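Local coordinates for lipase-esterase related protein (PDB 3E0X) that is of unknown specific function but is probably a hydrolase of the alpha/beta hydrolase fold, related to lipases and esterases, at residues Asn76-Val79 / Thr80-Lys84; Asp171-Ala174 / Cys175-Asp179; Ala193-Ala196 / Lys197-Leu201. All coordinates share one frame; numbering follows the deposited sequence. Where two conformers were deposited one is given.

Interaction 1: Asn76-Val79 / Thr80-Lys84; sequences NSEV and TKHQK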
ATOM      1  N   ASN A  76     -18.322  -4.288  -5.342  1.00 12.79           N
ATOM      2  CA  ASN A  76     -18.929  -5.358  -6.135  1.00 13.60           C
ATOM      3  C   ASN A  76     -18.484  -6.786  -5.854  1.00 13.39           C
ATOM      4  O   ASN A  76     -19.211  -7.707  -6.196  1.00 14.85           O
ATOM      5  CB  ASN A  76     -18.813  -5.046  -7.633  1.00 14.62           C
ATOM      6  CG  ASN A  76     -19.570  -3.800  -8.011  1.00 16.51           C
ATOM      7  OD1 ASN A  76     -20.801  -3.720  -7.842  1.00 19.11           O
ATOM      8  ND2 ASN A  76     -18.849  -2.807  -8.502  1.00 19.31           N
ATOM      9  N   SER A  77     -17.328  -6.996  -5.224  1.00 12.39           N
ATOM     10  CA  SER A  77     -16.875  -8.355  -4.914  0.50 12.16           C
ATOM     11  C   SER A  77     -17.789  -8.994  -3.885  1.00 12.32           C
ATOM     12  O   SER A  77     -18.253  -8.325  -2.930  1.00 12.69           O
ATOM     13  CB  SER A  77     -15.448  -8.355  -4.370  0.50 12.03           C
ATOM     14  OG  SER A  77     -15.043  -9.666  -3.999  0.50 11.20           O
ATOM     15  N   GLU A  78     -18.033 -10.282  -4.041  1.00 12.66           N
ATOM     16  CA  GLU A  78     -18.841 -10.975  -3.051  1.00 13.70           C
ATOM     17  C   GLU A  78     -18.194 -10.974  -1.664  1.00 13.94           C
ATOM     18  O   GLU A  78     -18.907 -11.078  -0.653  1.00 16.49           O
ATOM     19  CB  GLU A  78     -19.162 -12.392  -3.516  1.00 13.93           C
ATOM     20  CG  GLU A  78     -20.187 -12.438  -4.652  1.00 16.58           C
ATOM     21  CD  GLU A  78     -21.603 -12.029  -4.250  1.00 18.04           C
ATOM     22  OE1 GLU A  78     -21.955 -12.114  -3.058  1.00 17.81           O
ATOM     23  OE2 GLU A  78     -22.371 -11.646  -5.163  1.00 19.40           O
ATOM     24  N   VAL A  79     -16.868 -10.837  -1.607  1.00 13.85           N
ATOM     25  CA  VAL A  79     -16.147 -10.906  -0.347  1.00 13.41           C
ATOM     26  C   VAL A  79     -16.136  -9.594   0.453  1.00 13.39           C
ATOM     27  O   VAL A  79     -15.827  -9.593   1.655  1.00 14.88           O
ATOM     28  CB  VAL A  79     -14.719 -11.498  -0.572  1.00 13.73           C
ATOM     29  CG1 VAL A  79     -13.744 -10.445  -1.104  1.00 12.94           C
ATOM     30  CG2 VAL A  79     -14.217 -12.175   0.652  1.00 17.12           C
ATOM     31  N   THR A  80     -16.487  -8.480  -0.187  1.00 11.80           N
ATOM     32  CA  THR A  80     -16.548  -7.190   0.526  1.00 12.04           C
ATOM     33  C   THR A  80     -17.890  -6.489   0.462  1.00 12.70           C
ATOM     34  O   THR A  80     -18.150  -5.639   1.316  1.00 12.35           O
ATOM     35  CB  THR A  80     -15.516  -6.186  -0.029  1.00 12.16           C
ATOM     36  OG1 THR A  80     -15.716  -6.052  -1.431  1.00 13.45           O
ATOM     37  CG2 THR A  80     -14.103  -6.644   0.250  1.00 13.46           C
ATOM     38  N   LYS A  81     -18.729  -6.815  -0.527  1.00 12.85           N
ATOM     39  CA  LYS A  81     -19.913  -5.980  -0.791  1.00 14.05           C
ATOM     40  C   LYS A  81     -20.883  -5.941   0.387  1.00 14.27           C
ATOM     41  O   LYS A  81     -21.573  -4.933   0.563  1.00 15.37           O
ATOM     42  CB  LYS A  81     -20.626  -6.380  -2.085  1.00 13.68           C
ATOM     43  CG  LYS A  81     -21.344  -7.705  -1.990  1.00 14.32           C
ATOM     44  CD  LYS A  81     -21.978  -8.213  -3.308  1.00 16.22           C
ATOM     45  CE  LYS A  81     -23.153  -7.353  -3.740  1.00 18.64           C
ATOM     46  NZ  LYS A  81     -23.615  -7.744  -5.093  1.00 18.33           N
ATOM     47  N   HIS A  82     -20.872  -6.988   1.216  1.00 14.79           N
ATOM     48  CA  HIS A  82     -21.745  -7.058   2.404  1.00 15.50           C
ATOM     49  C   HIS A  82     -21.068  -6.755   3.739  1.00 14.36           C
ATOM     50  O   HIS A  82     -21.733  -6.773   4.791  1.00 15.00           O
ATOM     51  CB  HIS A  82     -22.433  -8.424   2.478  1.00 17.05           C
ATOM     52  CG  HIS A  82     -23.217  -8.754   1.246  1.00 22.22           C
ATOM     53  ND1 HIS A  82     -24.230  -7.947   0.776  1.00 25.15           N
ATOM     54  CD2 HIS A  82     -23.113  -9.779   0.368  1.00 25.07           C
ATOM     55  CE1 HIS A  82     -24.735  -8.473  -0.326  1.00 24.69           C
ATOM     56  NE2 HIS A  82     -24.071  -9.584  -0.599  1.00 23.92           N
ATOM     57  N   GLN A  83     -19.759  -6.481   3.703  1.00 12.37           N
ATOM     58  CA  GLN A  83     -18.978  -6.252   4.914  1.00 12.71           C
ATOM     59  C   GLN A  83     -19.164  -4.798   5.331  1.00 12.78           C
ATOM     60  O   GLN A  83     -19.020  -3.912   4.515  1.00 14.83           O
ATOM     61  CB  GLN A  83     -17.492  -6.567   4.681  1.00 12.19           C
ATOM     62  CG  GLN A  83     -17.192  -8.053   4.532  1.00 11.98           C
ATOM     63  CD  GLN A  83     -17.334  -8.847   5.828  1.00 11.37           C
ATOM     64  OE1 GLN A  83     -17.108 -10.074   5.843  1.00 14.18           O
ATOM     65  NE2 GLN A  83     -17.699  -8.173   6.915  1.00 10.14           N
ATOM     66  N   LYS A  84     -19.491  -4.570   6.594  1.00 11.54           N
ATOM     67  CA  LYS A  84     -19.861  -3.243   7.050  1.00 12.04           C
ATOM     68  C   LYS A  84     -18.743  -2.467   7.744  1.00 11.89           C
ATOM     69  O   LYS A  84     -18.909  -1.275   8.030  1.00 12.50           O
ATOM     70  CB  LYS A  84     -21.076  -3.355   7.976  1.00 12.22           C
ATOM     71  CG  LYS A  84     -22.342  -3.970   7.336  1.00 14.03           C
ATOM     72  CD  LYS A  84     -22.899  -3.191   6.165  1.00 15.57           C
ATOM     73  CE  LYS A  84     -24.109  -3.978   5.592  1.00 17.47           C
ATOM     74  NZ  LYS A  84     -24.602  -3.452   4.281  1.00 22.63           N
TER
HETATM   75  O   HOH W   1     -21.721  -7.989  -7.087  1.00 20.73           O
HETATM   76  O   HOH W   2     -19.335  -9.320   1.634  1.00 19.63           O
HETATM   77  O   HOH W   3     -24.728 -10.534  -4.874  1.00 25.02           O
HETATM   78  O   HOH W   4     -15.643 -11.298   3.715  1.00 13.68           O

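Interaction 2: Asp171-Ala174 / Cys175-Asp179; sequences DLIA and CKLID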
ATOM      1  N   ASP A 171       4.682   1.684 -12.302  1.00  8.68           N
ATOM      2  CA  ASP A 171       4.179   2.069 -10.993  1.00  8.99           C
ATOM      3  C   ASP A 171       4.937   3.264 -10.417  1.00  8.71           C
ATOM      4  O   ASP A 171       4.322   4.132  -9.786  1.00 10.19           O
ATOM      5  CB  ASP A 171       4.226   0.882 -10.041  1.00  8.85           C
ATOM      6  CG  ASP A 171       3.207  -0.198 -10.385  1.00  9.31           C
ATOM      7  OD1 ASP A 171       2.295   0.056 -11.211  1.00 10.71           O
ATOM      8  OD2 ASP A 171       3.306  -1.304  -9.793  1.00 10.18           O
ATOM      9  N   LEU A 172       6.262   3.333 -10.615  1.00  9.41           N
ATOM     10  CA  LEU A 172       7.023   4.490 -10.105  1.00  9.72           C
ATOM     11  C   LEU A 172       6.664   5.771 -10.851  1.00  9.50           C
ATOM     12  O   LEU A 172       6.614   6.846 -10.247  1.00 10.30           O
ATOM     13  CB  LEU A 172       8.532   4.237 -10.160  1.00 10.45           C
ATOM     14  CG  LEU A 172       9.043   3.219  -9.140  1.00 11.42           C
ATOM     15  CD1 LEU A 172      10.481   2.807  -9.433  1.00 12.42           C
ATOM     16  CD2 LEU A 172       8.880   3.707  -7.701  1.00 14.13           C
ATOM     17  N   ILE A 173       6.377   5.654 -12.150  1.00 10.41           N
ATOM     18  CA  ILE A 173       5.883   6.806 -12.910  1.00 10.04           C
ATOM     19  C   ILE A 173       4.511   7.236 -12.362  1.00 10.06           C
ATOM     20  O   ILE A 173       4.270   8.441 -12.164  1.00 11.17           O
ATOM     21  CB  ILE A 173       5.837   6.507 -14.446  1.00  9.32           C
ATOM     22  CG1 ILE A 173       7.279   6.358 -14.966  1.00  8.81           C
ATOM     23  CG2 ILE A 173       5.041   7.577 -15.180  1.00 10.19           C
ATOM     24  CD1 ILE A 173       7.418   5.831 -16.406  1.00 10.19           C
ATOM     25  N   ALA A 174       3.627   6.261 -12.088  1.00  9.82           N
ATOM     26  CA  ALA A 174       2.317   6.593 -11.495  1.00  9.83           C
ATOM     27  C   ALA A 174       2.524   7.339 -10.171  1.00 10.00           C
ATOM     28  O   ALA A 174       1.822   8.340  -9.880  1.00 10.11           O
ATOM     29  CB  ALA A 174       1.491   5.326 -11.286  1.00 10.19           C
ATOM     30  N   CYS A 175       3.523   6.895  -9.392  1.00 10.02           N
ATOM     31  CA  CYS A 175       3.785   7.569  -8.112  1.00 10.73           C
ATOM     32  C   CYS A 175       4.314   8.975  -8.286  1.00 11.55           C
ATOM     33  O   CYS A 175       3.927   9.883  -7.540  1.00 12.08           O
ATOM     34  CB  CYS A 175       4.761   6.759  -7.267  1.00 11.37           C
ATOM     35  SG  CYS A 175       4.014   5.261  -6.579  1.00 12.73           S
ATOM     36  N   LYS A 176       5.184   9.177  -9.275  1.00 11.16           N
ATOM     37  CA  LYS A 176       5.712  10.512  -9.502  1.00 12.53           C
ATOM     38  C   LYS A 176       4.601  11.474  -9.987  1.00 11.72           C
ATOM     39  O   LYS A 176       4.674  12.681  -9.731  1.00 12.89           O
ATOM     40  CB  LYS A 176       6.886  10.483 -10.479  1.00 12.75           C
ATOM     41  CG  LYS A 176       7.407  11.874 -10.764  1.00 16.72           C
ATOM     42  CD  LYS A 176       8.779  11.922 -11.380  1.00 23.01           C
ATOM     43  CE  LYS A 176       9.093  13.394 -11.664  1.00 26.25           C
ATOM     44  NZ  LYS A 176       9.879  13.622 -12.898  1.00 28.68           N
ATOM     45  N   LEU A 177       3.573  10.944 -10.651  1.00 11.53           N
ATOM     46  CA  LEU A 177       2.489  11.770 -11.166  1.00 11.63           C
ATOM     47  C   LEU A 177       1.433  12.119 -10.115  1.00 11.65           C
ATOM     48  O   LEU A 177       0.851  13.190 -10.212  1.00 12.46           O
ATOM     49  CB  LEU A 177       1.800  11.070 -12.326  1.00 12.67           C
ATOM     50  CG  LEU A 177       2.609  10.918 -13.620  1.00 14.95           C
ATOM     51  CD1 LEU A 177       1.849  10.024 -14.616  1.00 15.59           C
ATOM     52  CD2 LEU A 177       2.981  12.258 -14.241  1.00 19.49           C
ATOM     53  N   ILE A 178       1.169  11.243  -9.141  1.00 10.89           N
ATOM     54  CA  ILE A 178       0.017  11.448  -8.230  1.00 11.07           C
ATOM     55  C   ILE A 178       0.191  12.627  -7.264  1.00 11.16           C
ATOM     56  O   ILE A 178       1.280  12.858  -6.723  1.00 11.23           O
ATOM     57  CB  ILE A 178      -0.323  10.159  -7.444  1.00 11.15           C
ATOM     58  CG1 ILE A 178      -1.705  10.264  -6.776  1.00 10.98           C
ATOM     59  CG2 ILE A 178       0.790   9.800  -6.424  1.00 12.13           C
ATOM     60  CD1 ILE A 178      -2.917  10.479  -7.745  1.00 12.55           C
ATOM     61  N   ASP A 179      -0.889  13.385  -7.060  1.00 11.57           N
ATOM     62  CA  ASP A 179      -0.858  14.415  -6.039  1.00 11.76           C
ATOM     63  C   ASP A 179      -2.252  14.575  -5.464  1.00 10.90           C
ATOM     64  O   ASP A 179      -3.075  15.335  -6.006  1.00 12.23           O
ATOM     65  CB  ASP A 179      -0.355  15.729  -6.638  1.00 11.78           C
ATOM     66  CG  ASP A 179      -0.159  16.814  -5.594  1.00 14.79           C
ATOM     67  OD1 ASP A 179      -0.602  16.620  -4.431  1.00 14.13           O
ATOM     68  OD2 ASP A 179       0.466  17.848  -5.954  1.00 19.55           O
TER

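Interaction 3: Ala193-Ala196 / Lys197-Leu201; sequences AIVA and KDELL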
ATOM      1  N   ALA A 193      -1.076   6.929   9.410  1.00 10.40           N
ATOM      2  CA  ALA A 193       0.109   6.724   8.589  1.00 10.42           C
ATOM      3  C   ALA A 193       1.154   6.031   9.469  1.00 10.15           C
ATOM      4  O   ALA A 193       1.309   6.399  10.647  1.00 10.72           O
ATOM      5  CB  ALA A 193       0.629   8.050   8.080  1.00 11.37           C
ATOM      6  N   ILE A 194       1.870   5.045   8.909  1.00  9.51           N
ATOM      7  CA  ILE A 194       2.914   4.291   9.631  1.00 10.13           C
ATOM      8  C   ILE A 194       4.120   4.269   8.705  1.00 10.01           C
ATOM      9  O   ILE A 194       3.979   3.916   7.537  1.00 10.91           O
ATOM     10  CB  ILE A 194       2.476   2.828   9.904  1.00  9.55           C
ATOM     11  CG1 ILE A 194       1.240   2.797  10.798  1.00 10.62           C
ATOM     12  CG2 ILE A 194       3.617   2.055  10.579  1.00 11.22           C
ATOM     13  CD1 ILE A 194       0.596   1.409  10.843  1.00 12.18           C
ATOM     14  N   VAL A 195       5.301   4.625   9.216  1.00  9.53           N
ATOM     15  CA  VAL A 195       6.481   4.758   8.341  1.00 10.07           C
ATOM     16  C   VAL A 195       7.739   4.683   9.194  1.00  9.74           C
ATOM     17  O   VAL A 195       7.681   4.944  10.393  1.00 10.33           O
ATOM     18  CB  VAL A 195       6.450   6.125   7.591  1.00 10.49           C
ATOM     19  CG1 VAL A 195       6.638   7.296   8.535  1.00 12.99           C
ATOM     20  CG2 VAL A 195       7.456   6.186   6.448  1.00 10.98           C
ATOM     21  N   ALA A 196       8.864   4.318   8.564  1.00  9.65           N
ATOM     22  CA  ALA A 196      10.170   4.345   9.228  1.00 10.37           C
ATOM     23  C   ALA A 196      10.876   5.673   8.939  1.00 11.56           C
ATOM     24  O   ALA A 196      10.906   6.150   7.779  1.00 11.27           O
ATOM     25  CB  ALA A 196      11.005   3.186   8.726  1.00 11.17           C
ATOM     26  N   LYS A 197      11.469   6.247   9.989  1.00 12.03           N
ATOM     27  CA  LYS A 197      12.152   7.528   9.891  1.00 12.27           C
ATOM     28  C   LYS A 197      13.293   7.500   8.882  1.00 12.70           C
ATOM     29  O   LYS A 197      13.565   8.520   8.219  1.00 13.05           O
ATOM     30  CB  LYS A 197      12.670   7.934  11.276  1.00 13.68           C
ATOM     31  CG  LYS A 197      13.407   9.280  11.331  1.00 15.95           C
ATOM     32  CD  LYS A 197      13.874   9.512  12.758  1.00 20.89           C
ATOM     33  CE  LYS A 197      14.809  10.726  12.836  1.00 23.86           C
ATOM     34  NZ  LYS A 197      15.489  10.782  14.162  1.00 27.06           N
ATOM     35  N   ASP A 198      13.945   6.346   8.747  1.00 12.45           N
ATOM     36  CA  ASP A 198      15.089   6.229   7.855  1.00 13.24           C
ATOM     37  C   ASP A 198      14.725   5.979   6.388  1.00 12.58           C
ATOM     38  O   ASP A 198      15.610   5.734   5.564  1.00 13.85           O
ATOM     39  CB  ASP A 198      16.083   5.182   8.396  1.00 13.06           C
ATOM     40  CG  ASP A 198      15.477   3.801   8.581  1.00 14.09           C
ATOM     41  OD1 ASP A 198      14.268   3.633   8.385  1.00 13.56           O
ATOM     42  OD2 ASP A 198      16.230   2.841   8.899  1.00 16.73           O
ATOM     43  N   GLU A 199      13.445   6.076   6.024  1.00 12.35           N
ATOM     44  CA  GLU A 199      13.073   5.989   4.601  1.00 11.34           C
ATOM     45  C   GLU A 199      13.848   6.921   3.695  1.00 11.49           C
ATOM     46  O   GLU A 199      13.992   8.119   4.007  1.00 12.33           O
ATOM     47  CB  GLU A 199      11.602   6.342   4.412  1.00 12.20           C
ATOM     48  CG  GLU A 199      10.683   5.187   4.685  1.00 11.67           C
ATOM     49  CD  GLU A 199      10.419   4.336   3.465  1.00 11.62           C
ATOM     50  OE1 GLU A 199       9.576   3.423   3.585  1.00 11.68           O
ATOM     51  OE2 GLU A 199      11.057   4.558   2.397  1.00 11.73           O
ATOM     52  N   LEU A 200      14.273   6.367   2.556  1.00 12.13           N
ATOM     53  CA  LEU A 200      14.782   7.128   1.423  1.00 12.60           C
ATOM     54  C   LEU A 200      13.737   7.304   0.333  1.00 12.98           C
ATOM     55  O   LEU A 200      13.839   8.210  -0.479  1.00 14.00           O
ATOM     56  CB  LEU A 200      15.992   6.398   0.798  1.00 13.83           C
ATOM     57  CG  LEU A 200      17.226   6.297   1.673  1.00 16.13           C
ATOM     58  CD1 LEU A 200      18.253   5.476   0.923  1.00 18.87           C
ATOM     59  CD2 LEU A 200      17.830   7.652   2.003  1.00 18.39           C
ATOM     60  N   LEU A 201      12.759   6.408   0.287  1.00 12.50           N
ATOM     61  CA  LEU A 201      11.810   6.371  -0.815  1.00 12.77           C
ATOM     62  C   LEU A 201      10.517   7.057  -0.438  1.00 12.28           C
ATOM     63  O   LEU A 201      10.262   8.160  -0.924  1.00 12.11           O
ATOM     64  CB  LEU A 201      11.578   4.923  -1.261  1.00 12.40           C
ATOM     65  CG  LEU A 201      10.774   4.704  -2.543  1.00 11.56           C
ATOM     66  CD1 LEU A 201      11.555   5.202  -3.775  1.00 13.45           C
ATOM     67  CD2 LEU A 201      10.437   3.219  -2.682  1.00 14.04           C
TER
HETATM   68  O   HOH W   5       8.758   2.779   6.009  1.00 11.12           O

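Interaction 1: Asn76-Val79 / Thr80-Lys84
Glu-78 and Lys-81 run alongside each other, three residues apart. Their charged ends stop short of a salt bridge: Glu-78 OE2 is 4.1 Å from Lys-81 NZ. A water closes the gap, donating to Glu-78 OE2 and accepting from Lys-81 NZ. A second water ties the same NZ to Asn-76 O. Lys-81 CG sits between its own backbone N and carbonyl carbon (chi1 71°), which lays the start of the chain over Ser-77 O; Lys-81 CB is 3.2 Å from that oxygen. Lys-81 CG also covers one face of the His-82 ring, over its centre. Glu-78 OE1 is 4.1 Å from His-82 NE2, with carboxylate and ring planes strongly inclined.

The backbone turns about Ser-77 O, which takes two N-H groups. Lys-81 N comes nearly along the C=O axis at 2.9 Å from Ser-77 O. Thr-80 N approaches the same oxygen from above the carbonyl plane, at 3.3 Å. In one of its two conformers, Ser-77 OG accepts from Val-79 N at 3.2 Å and makes an ST turn. A type I beta turn follows from Thr-80 to Gln-83. Gln-83 CG lies 3.5 Å from Val-79 O, and a water donates to both Val-79 O and Gln-83 OE1.

Thr-80 OG1 bonds to Ile-74 O near the end of helix 63-76. Val-79 packs on Phe-73 of that helix, Ile-45 of strand 43-47 and Tyr-7 and His-9 of strand 7-11. Thr-80 rests on the same Phe-73 and Ile-45. The loop follows helix 63-76 and leads into strand 86-91 of the alpha/beta hydrolase sheet.

Interaction 2: Asp171-Ala174 / Cys175-Asp179
Cys-175 N donates to Asp-171 O at 2.9 Å, one of four successive i to i+4 bonds in 171-178. Lys-176 N to Leu-172 O follows at the same length. Leu-177 N reaches Ile-173 O at 3.0 Å, and Ile-178 N reaches Ala-174 O at 3.1 Å. Leu-177 N also makes a weak bond to Ala-174 O. Ile-178 is the first residue to leave helical geometry.

The polar side chains bond beyond this turn. Asp-171 OD2 accepts from His-52 NE2 and Gly-26 N, while OD1 pairs with Tyr-66 OH. These bonds grip both carboxylate oxygens of a buried aspartate and fix its rotation. Lys-176 stretches away from the helix, its CG anti to the backbone N (chi1 178°), and NZ pairs with Tyr-133 OH.

Side-chain packing within the turn is slight. Ile-173 and Leu-177 run side by side along one flank, with Ile-173 CG2 4.1 Å from Leu-177 CD1. Leu-177 CG lies 3.3 Å from Ile-173 O. Cys-175 SG stands beside the backbone N (chi1 -73°), turned back along the helix, 3.4 Å from Asp-171 O.

Leu-172 and Ile-173 pack on Ile-132 of helix 126-133, and Leu-172 also on Phe-128; its side chain is about 5 Å from the bound ortho-xylene. On another flank Asp-171 and Cys-175 meet Ser-25 and Met-93, the latter on helix 93-102. Past the helix end, Ile-178 packs on Val-63 and Tyr-64 of helix 63-76. Helix 165-177 ends here, the last of the helices between strands 109-115 and 191-196, consistent with an inserted alpha/beta hydrolase cap.

Interaction 3: Ala193-Ala196 / Lys197-Leu201
Glu-199 crosses Val-195 at the end of strand 191-196, with Glu-199 CG 3.8 Å from Val-195 CG2. The same CG lies 3.2 Å from Ala-196 O. The glutamate chain is bent at chi2 (-89°), which turns its carboxylate so that a water can bridge it to Ala-196 N. That water accepts from Ala-196 N and donates to Glu-199 OE1, 2.6 Å away.

Between them the chain makes a type I beta turn from Ala-196 to Glu-199. Glu-199 N closes it at 3.1 Å from Ala-196 O. A chi1 of 58° brings Asp-198 OD1 to 3.3 Å from Ala-196 CB, while the same oxygen accepts from Lys-226 N.

Glu-199 OE2 takes Leu-201 N, at 3.3 Å, and Thr-202 N. OE1 bonds to His-227 ND1. The two backbone N-H groups, the water and His-227 ND1 together hold the carboxylate in place. His-227 and Leu-201 both line the ortho-xylene pocket, as does Ser-92 of the GxSxG elbow. A buried acid after a strand, paired with a histidine near that elbow, is consistent with the acid and histidine of an alpha/beta hydrolase catalytic triad.

Interaction 1 is partly buried and lies at the far end of the fold, its centre about 32 Å from that of interaction 3. Its charges meet largely through water. Interactions 2 and 3 are buried and lie on the pocket side, their nearest atoms about 5 Å apart without touching. Helix 165-177 of interaction 2 and strand 191-196 of interaction 3 follow each other in the chain. Both contacts hold a buried acid beside a histidine, but only in interaction 3 does that histidine line the ortho-xylene pocket. Regular helix bonds dominate interaction 2, whereas turns shape interactions 1 and 3. Interactions 1 and 2 both pack on helix 63-76, through different residues.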